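Local structure of putative O-acetylhomoserine (Thiol)-lyase (Campylobacter jejuni, 4OC9) at residues 8-13 with 284-289; 63-68 with 277-282. The protein probably makes homocysteine from O-acetylhomoserine and sulfide, as a pyridoxal phosphate-dependent enzyme of the trans-sulfuration family. All coordinates share one frame; numbering follows the deposited sequence.

Contact 1 (8-13 with 284-289); sequences TLALHG and QGLETL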
ATOM      1  N   THR D   8       9.348  22.483 -10.353  1.00 13.67           N
ATOM      2  CA  THR D   8       8.520  22.964  -9.273  1.00 12.73           C
ATOM      3  C   THR D   8       7.099  22.452  -9.374  1.00 12.31           C
ATOM      4  O   THR D   8       6.483  22.089  -8.350  1.00 10.96           O
ATOM      5  CB  THR D   8       8.544  24.498  -9.198  1.00 12.42           C
ATOM      6  OG1 THR D   8       9.890  24.972  -9.014  1.00 11.08           O
ATOM      7  CG2 THR D   8       7.676  24.990  -8.036  1.00 12.67           C
ATOM      8  N   LEU D   9       6.591  22.414 -10.604  1.00 11.31           N
ATOM      9  CA  LEU D   9       5.227  21.929 -10.875  1.00 11.37           C
ATOM     10  C   LEU D   9       5.047  20.432 -10.597  1.00 11.19           C
ATOM     11  O   LEU D   9       3.936  19.971 -10.389  1.00  9.25           O
ATOM     12  CB  LEU D   9       4.826  22.207 -12.307  1.00 10.74           C
ATOM     13  CG  LEU D   9       4.769  23.667 -12.732  1.00 10.80           C
ATOM     14  CD1 LEU D   9       4.558  23.793 -14.247  1.00  9.93           C
ATOM     15  CD2 LEU D   9       3.681  24.372 -11.958  1.00 10.65           C
ATOM     16  N   ALA D  10       6.135  19.675 -10.604  1.00 12.49           N
ATOM     17  CA  ALA D  10       6.050  18.245 -10.315  1.00 14.57           C
ATOM     18  C   ALA D  10       5.929  18.019  -8.800  1.00 15.83           C
ATOM     19  O   ALA D  10       5.643  16.906  -8.350  1.00 21.41           O
ATOM     20  CB  ALA D  10       7.278  17.519 -10.827  1.00 14.49           C
ATOM     21  N   LEU D  11       6.155  19.079  -8.034  1.00 15.86           N
ATOM     22  CA  LEU D  11       6.132  19.056  -6.548  1.00 15.49           C
ATOM     23  C   LEU D  11       5.007  19.826  -5.851  1.00 15.17           C
ATOM     24  O   LEU D  11       4.645  19.515  -4.710  1.00 16.03           O
ATOM     25  CB  LEU D  11       7.471  19.640  -6.087  1.00 14.50           C
ATOM     26  CG  LEU D  11       8.704  18.780  -6.365  1.00 15.12           C
ATOM     27  CD1 LEU D  11       9.986  19.543  -6.343  1.00 14.51           C
ATOM     28  CD2 LEU D  11       8.742  17.625  -5.364  1.00 17.02           C
ATOM     29  N   HIS D  12       4.499  20.846  -6.533  1.00 14.35           N
ATOM     30  CA  HIS D  12       3.440  21.707  -6.037  1.00 13.99           C
ATOM     31  C   HIS D  12       2.378  21.903  -7.086  1.00 15.21           C
ATOM     32  O   HIS D  12       2.687  22.091  -8.259  1.00 14.68           O
ATOM     33  CB  HIS D  12       4.015  23.084  -5.742  1.00 13.64           C
ATOM     34  CG  HIS D  12       5.087  23.088  -4.709  1.00 13.17           C
ATOM     35  ND1 HIS D  12       4.823  23.254  -3.372  1.00 12.79           N
ATOM     36  CD2 HIS D  12       6.422  22.924  -4.810  1.00 13.85           C
ATOM     37  CE1 HIS D  12       5.952  23.229  -2.695  1.00 13.61           C
ATOM     38  NE2 HIS D  12       6.939  23.025  -3.542  1.00 13.98           N
ATOM     39  N   GLY D  13       1.122  21.894  -6.664  1.00 17.07           N
ATOM     40  CA  GLY D  13       0.007  22.079  -7.599  1.00 16.12           C
ATOM     41  C   GLY D  13      -1.046  20.966  -7.566  1.00 18.62           C
ATOM     42  O   GLY D  13      -0.786  19.844  -7.116  1.00 16.25           O
ATOM     43  N   GLN D 284       4.711  10.116  -6.480  1.00  8.68           N
ATOM     44  CA  GLN D 284       6.016  10.240  -5.812  1.00  9.11           C
ATOM     45  C   GLN D 284       7.159  10.234  -6.852  1.00  9.27           C
ATOM     46  O   GLN D 284       8.136  10.956  -6.723  1.00  8.32           O
ATOM     47  CB  GLN D 284       6.258   9.126  -4.775  1.00  8.56           C
ATOM     48  CG  GLN D 284       5.110   8.953  -3.794  1.00  8.77           C
ATOM     49  CD  GLN D 284       4.716  10.211  -3.058  1.00  8.57           C
ATOM     50  OE1 GLN D 284       3.575  10.630  -3.196  1.00  8.41           O
ATOM     51  NE2 GLN D 284       5.642  10.871  -2.378  1.00  7.98           N
ATOM     52  N   GLY D 285       7.021   9.375  -7.866  1.00 10.08           N
ATOM     53  CA  GLY D 285       8.037   9.251  -8.879  1.00  9.47           C
ATOM     54  C   GLY D 285       8.102  10.511  -9.679  1.00  9.83           C
ATOM     55  O   GLY D 285       9.190  10.962 -10.036  1.00  9.93           O
ATOM     56  N   LEU D 286       6.940  11.106  -9.926  1.00 10.00           N
ATOM     57  CA  LEU D 286       6.905  12.332 -10.695  1.00 11.09           C
ATOM     58  C   LEU D 286       7.718  13.419 -10.014  1.00 10.95           C
ATOM     59  O   LEU D 286       8.403  14.204 -10.656  1.00 12.27           O
ATOM     60  CB  LEU D 286       5.472  12.803 -10.922  1.00 11.67           C
ATOM     61  CG  LEU D 286       5.355  14.085 -11.762  1.00 12.14           C
ATOM     62  CD1 LEU D 286       6.009  13.908 -13.116  1.00 13.03           C
ATOM     63  CD2 LEU D 286       3.878  14.443 -11.941  1.00 13.64           C
ATOM     64  N   GLU D 287       7.612  13.482  -8.707  1.00 11.41           N
ATOM     65  CA  GLU D 287       8.365  14.475  -7.922  1.00 11.68           C
ATOM     66  C   GLU D 287       9.871  14.476  -8.161  1.00 10.60           C
ATOM     67  O   GLU D 287      10.490  15.515  -8.174  1.00 11.23           O
ATOM     68  CB  GLU D 287       8.155  14.308  -6.396  1.00 11.01           C
ATOM     69  CG  GLU D 287       6.757  14.624  -5.828  1.00 11.70           C
ATOM     70  CD  GLU D 287       6.762  14.714  -4.303  1.00 11.59           C
ATOM     71  OE1 GLU D 287       7.769  14.295  -3.692  1.00 11.87           O
ATOM     72  OE2 GLU D 287       5.747  15.167  -3.688  1.00 13.46           O
ATOM     73  N   THR D 288      10.444  13.299  -8.329  1.00  9.20           N
ATOM     74  CA  THR D 288      11.875  13.161  -8.524  1.00  8.28           C
ATOM     75  C   THR D 288      12.362  12.893  -9.925  1.00  8.21           C
ATOM     76  O   THR D 288      13.544  12.705 -10.143  1.00  7.29           O
ATOM     77  CB  THR D 288      12.362  11.936  -7.702  1.00  8.38           C
ATOM     78  OG1 THR D 288      11.698  10.762  -8.162  1.00  7.70           O
ATOM     79  CG2 THR D 288      12.078  12.093  -6.168  1.00  8.19           C
ATOM     80  N   LEU D 289      11.451  12.805 -10.873  1.00  8.42           N
ATOM     81  CA  LEU D 289      11.832  12.510 -12.239  1.00  8.81           C
ATOM     82  C   LEU D 289      12.855  13.471 -12.815  1.00  8.96           C
ATOM     83  O   LEU D 289      13.765  13.054 -13.530  1.00  9.35           O
ATOM     84  CB  LEU D 289      10.575  12.457 -13.120  1.00  8.75           C
ATOM     85  CG  LEU D 289      10.773  12.175 -14.594  1.00  9.16           C
ATOM     86  CD1 LEU D 289      11.564  10.906 -14.846  1.00  9.29           C
ATOM     87  CD2 LEU D 289       9.429  12.076 -15.283  1.00  9.67           C
TER

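Contact 2 (63-68 with 277-282); sequences DVLGQR and QNAWLL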
ATOM      1  N   ASP D  63      -6.350  12.099  -9.426  1.00 11.11           N
ATOM      2  CA  ASP D  63      -6.654  13.411 -10.032  1.00 11.81           C
ATOM      3  C   ASP D  63      -5.455  14.352  -9.895  1.00 11.08           C
ATOM      4  O   ASP D  63      -5.147  15.105 -10.821  1.00  8.90           O
ATOM      5  CB  ASP D  63      -7.885  14.070  -9.401  1.00 13.73           C
ATOM      6  CG  ASP D  63      -9.174  13.338  -9.737  1.00 17.17           C
ATOM      7  OD1 ASP D  63      -9.168  12.480 -10.652  1.00 16.91           O
ATOM      8  OD2 ASP D  63     -10.198  13.638  -9.095  1.00 21.30           O
ATOM      9  N   VAL D  64      -4.803  14.310  -8.724  1.00 10.75           N
ATOM     10  CA  VAL D  64      -3.637  15.160  -8.494  1.00 11.09           C
ATOM     11  C   VAL D  64      -2.562  14.789  -9.533  1.00 11.53           C
ATOM     12  O   VAL D  64      -1.958  15.657 -10.165  1.00 12.09           O
ATOM     13  CB  VAL D  64      -3.047  15.007  -7.104  1.00 10.94           C
ATOM     14  CG1 VAL D  64      -1.788  15.855  -6.978  1.00 12.04           C
ATOM     15  CG2 VAL D  64      -4.060  15.396  -6.040  1.00 11.01           C
ATOM     16  N   LEU D  65      -2.380  13.483  -9.741  1.00 11.34           N
ATOM     17  CA  LEU D  65      -1.413  12.959 -10.702  1.00 10.87           C
ATOM     18  C   LEU D  65      -1.720  13.459 -12.107  1.00 10.46           C
ATOM     19  O   LEU D  65      -0.847  13.934 -12.829  1.00  9.63           O
ATOM     20  CB  LEU D  65      -1.429  11.433 -10.694  1.00 10.00           C
ATOM     21  CG  LEU D  65      -0.486  10.707 -11.657  1.00 10.26           C
ATOM     22  CD1 LEU D  65       0.992  11.098 -11.484  1.00 10.04           C
ATOM     23  CD2 LEU D  65      -0.644   9.216 -11.500  1.00 10.31           C
ATOM     24  N   GLY D  66      -2.977  13.334 -12.490  1.00 11.58           N
ATOM     25  CA  GLY D  66      -3.411  13.754 -13.834  1.00 12.26           C
ATOM     26  C   GLY D  66      -3.127  15.210 -14.114  1.00 12.74           C
ATOM     27  O   GLY D  66      -2.524  15.554 -15.154  1.00 15.30           O
ATOM     28  N   GLN D  67      -3.514  16.071 -13.181  1.00 12.06           N
ATOM     29  CA  GLN D  67      -3.327  17.494 -13.369  1.00 12.50           C
ATOM     30  C   GLN D  67      -1.842  17.883 -13.353  1.00 11.57           C
ATOM     31  O   GLN D  67      -1.406  18.715 -14.151  1.00 11.54           O
ATOM     32  CB  GLN D  67      -4.150  18.286 -12.347  1.00 13.57           C
ATOM     33  CG  GLN D  67      -4.219  19.764 -12.685  1.00 15.16           C
ATOM     34  CD  GLN D  67      -4.934  19.999 -14.004  1.00 15.61           C
ATOM     35  OE1 GLN D  67      -6.087  19.556 -14.208  1.00 19.05           O
ATOM     36  NE2 GLN D  67      -4.284  20.731 -14.892  1.00 13.98           N
ATOM     37  N   ARG D  68      -1.074  17.301 -12.459  1.00 10.51           N
ATOM     38  CA  ARG D  68       0.345  17.612 -12.436  1.00 11.52           C
ATOM     39  C   ARG D  68       1.014  17.156 -13.718  1.00 11.09           C
ATOM     40  O   ARG D  68       1.880  17.861 -14.235  1.00 12.13           O
ATOM     41  CB  ARG D  68       1.090  17.041 -11.233  1.00 11.53           C
ATOM     42  CG  ARG D  68       0.750  17.722  -9.917  1.00 10.79           C
ATOM     43  CD  ARG D  68       1.620  17.185  -8.803  1.00 10.39           C
ATOM     44  NE  ARG D  68       1.244  17.775  -7.521  1.00 11.03           N
ATOM     45  CZ  ARG D  68       1.730  17.393  -6.354  1.00 10.99           C
ATOM     46  NH1 ARG D  68       2.576  16.388  -6.282  1.00 11.22           N
ATOM     47  NH2 ARG D  68       1.322  17.976  -5.241  1.00 12.01           N
ATOM     48  N   GLN D 277      -3.089   3.166  -4.983  1.00 10.11           N
ATOM     49  CA  GLN D 277      -1.744   2.965  -4.497  1.00 11.57           C
ATOM     50  C   GLN D 277      -0.764   3.251  -5.653  1.00 10.17           C
ATOM     51  O   GLN D 277       0.284   3.861  -5.433  1.00  8.67           O
ATOM     52  CB  GLN D 277      -1.589   1.531  -3.996  1.00 12.64           C
ATOM     53  CG  GLN D 277      -0.274   1.237  -3.321  1.00 13.73           C
ATOM     54  CD  GLN D 277      -0.119   1.952  -1.989  1.00 16.09           C
ATOM     55  OE1 GLN D 277      -1.101   2.241  -1.300  1.00 17.68           O
ATOM     56  NE2 GLN D 277       1.121   2.160  -1.586  1.00 16.04           N
ATOM     57  N   ASN D 278      -1.084   2.740  -6.853  1.00  8.85           N
ATOM     58  CA  ASN D 278      -0.211   2.955  -8.017  1.00  8.63           C
ATOM     59  C   ASN D 278      -0.152   4.424  -8.354  1.00  8.84           C
ATOM     60  O   ASN D 278       0.950   4.980  -8.594  1.00  9.66           O
ATOM     61  CB  ASN D 278      -0.582   2.137  -9.246  1.00  8.40           C
ATOM     62  CG  ASN D 278      -0.221   0.674  -9.118  1.00  8.51           C
ATOM     63  OD1 ASN D 278      -0.225   0.093  -8.050  1.00  8.01           O
ATOM     64  ND2 ASN D 278       0.087   0.057 -10.260  1.00  9.69           N
ATOM     65  N   ALA D 279      -1.311   5.086  -8.288  1.00  8.21           N
ATOM     66  CA  ALA D 279      -1.379   6.522  -8.592  1.00  8.11           C
ATOM     67  C   ALA D 279      -0.489   7.301  -7.631  1.00  8.24           C
ATOM     68  O   ALA D 279       0.293   8.165  -8.046  1.00  8.19           O
ATOM     69  CB  ALA D 279      -2.796   7.025  -8.526  1.00  7.55           C
ATOM     70  N   TRP D 280      -0.584   6.968  -6.348  1.00  7.98           N
ATOM     71  CA  TRP D 280       0.221   7.641  -5.326  1.00  8.33           C
ATOM     72  C   TRP D 280       1.724   7.425  -5.540  1.00  8.15           C
ATOM     73  O   TRP D 280       2.504   8.369  -5.469  1.00  8.29           O
ATOM     74  CB  TRP D 280      -0.200   7.206  -3.922  1.00  8.60           C
ATOM     75  CG  TRP D 280       0.516   7.920  -2.860  1.00  8.33           C
ATOM     76  CD1 TRP D 280       0.214   9.123  -2.373  1.00  8.57           C
ATOM     77  CD2 TRP D 280       1.649   7.445  -2.122  1.00  8.92           C
ATOM     78  NE1 TRP D 280       1.114   9.471  -1.356  1.00  9.05           N
ATOM     79  CE2 TRP D 280       2.000   8.451  -1.190  1.00  8.76           C
ATOM     80  CE3 TRP D 280       2.417   6.280  -2.173  1.00  9.49           C
ATOM     81  CZ2 TRP D 280       3.049   8.318  -0.307  1.00  8.85           C
ATOM     82  CZ3 TRP D 280       3.489   6.148  -1.298  1.00  9.36           C
ATOM     83  CH2 TRP D 280       3.786   7.165  -0.365  1.00  9.34           C
ATOM     84  N   LEU D 281       2.118   6.181  -5.800  1.00  8.21           N
ATOM     85  CA  LEU D 281       3.530   5.877  -6.069  1.00  7.89           C
ATOM     86  C   LEU D 281       4.000   6.664  -7.275  1.00  8.09           C
ATOM     87  O   LEU D 281       5.098   7.212  -7.280  1.00  9.19           O
ATOM     88  CB  LEU D 281       3.728   4.389  -6.320  1.00  7.64           C
ATOM     89  CG  LEU D 281       3.588   3.535  -5.075  1.00  7.84           C
ATOM     90  CD1 LEU D 281       3.565   2.052  -5.382  1.00  7.93           C
ATOM     91  CD2 LEU D 281       4.730   3.850  -4.121  1.00  7.54           C
ATOM     92  N   LEU D 282       3.168   6.719  -8.317  1.00  7.70           N
ATOM     93  CA  LEU D 282       3.494   7.471  -9.545  1.00  7.46           C
ATOM     94  C   LEU D 282       3.627   8.966  -9.245  1.00  7.66           C
ATOM     95  O   LEU D 282       4.459   9.633  -9.846  1.00  8.65           O
ATOM     96  CB  LEU D 282       2.498   7.155 -10.643  1.00  7.13           C
ATOM     97  CG  LEU D 282       2.631   5.689 -11.082  1.00  7.15           C
ATOM     98  CD1 LEU D 282       1.480   5.242 -11.981  1.00  7.52           C
ATOM     99  CD2 LEU D 282       3.973   5.441 -11.768  1.00  7.26           C
TER

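Contact 1 (8-13 with 284-289)
Leu11 and Glu287 lie across each other at about a right angle, and one methyl does nearly all the touching: CD2 of Leu11 sits 3.5 Å from CB of Glu287 and 3.6 Å from its CG. The leucine reaches the helix because its CG lies beside the backbone N (chi1 -69°), which carries the isobutyl group over to the glutamate stem. Past CG the glutamate chain is extended and passes the same methyl, with Glu287 CD 3.7 Å from Leu11 CD2. Main chain meets the stem too, the carbonyl O of Ala10 lying 3.6 Å from Glu287 CG. Ala10 points its methyl toward the helix. There CB of Ala10 comes within 3.5 Å of the carbonyl O of Leu286 and 4.0 Å of that residue's CG, and Phe188 and Val72 also touch the alanine. Its small side chain allows a close approach, the CA atoms of Ala10 and Glu287 being 5.0 Å apart. These residues sit in a turn at the short N-terminal helix, where the carbonyl O of Thr8 accepts from the N atoms of both Leu11 and His12. Between the two segments the contact is thus wholly van der Waals, although a glutamate takes part with its aliphatic portion. Its buried carboxylate is satisfied across the subunit interface, where OE1 bonds to Ser372 and OE2 forms a salt bridge with Lys373, both of the second subunit; this pairing would be expected to favour the ionised form and links the packing of the N-terminal turn to the interface with the second subunit.

Contact 2 (63-68 with 277-282)
Leu65 has the largest share of this interface and drives one branch of its side chain against the facing helix. Its CG is anti to the backbone N (chi1 179°), which extends the isobutyl group outward from helix 60-73 so that CD2 arrives between Ala279 and Leu282. That methyl, Leu65 CD2, lies 3.9 Å from CB of Leu282 and 4.3 Å from CB of Ala279, and it also rests 3.7 Å from the carbonyl O of Ala279. The second branch, CD1, meets main chain, with Leu282 C 4.1 Å from Leu65 CD1. Leu282 directs its CB toward Leu65, and the two leucine side chains cross at a slant. Ala279, one turn earlier, adds a small methyl to the patch, the CA atoms of Leu65 and Ala279 being 6.8 Å apart. The side chains that meet are all aliphatic and buried, and the shared area is modest. The contact joins the helix 60-73 to the early part of the long helix 276-309, and Leu283 on the latter extends the packing to Val64, Leu65 and Arg68. Leu65 also touches Pro80 on strand 77-81, an edge strand, within this chain, of the large sheet, while Ala279 packs on Ser62 near the start of helix 60-73.

Overall arrangement
Both contacts are buried and share the long helix 276-309, which meets the N-terminal turn in contact 1 and helix 60-73 in contact 2; the centres of the two contacts lie about 10 Å apart. Contact 2 is a small helix-to-helix patch of aliphatic groups beside the large sheet. Contact 1 buries more surface, lies somewhat farther from the chain's centre, and brings in a charged residue whose carboxylate is taken up by the second subunit. Arg68 bridges the two: its NE is probably hydrogen-bonded to the carbonyl O of Gly13, at 2.9 Å, while its CB packs against Leu286 CD2. Along the chain, contact 2 is nested within the loop closed by contact 1.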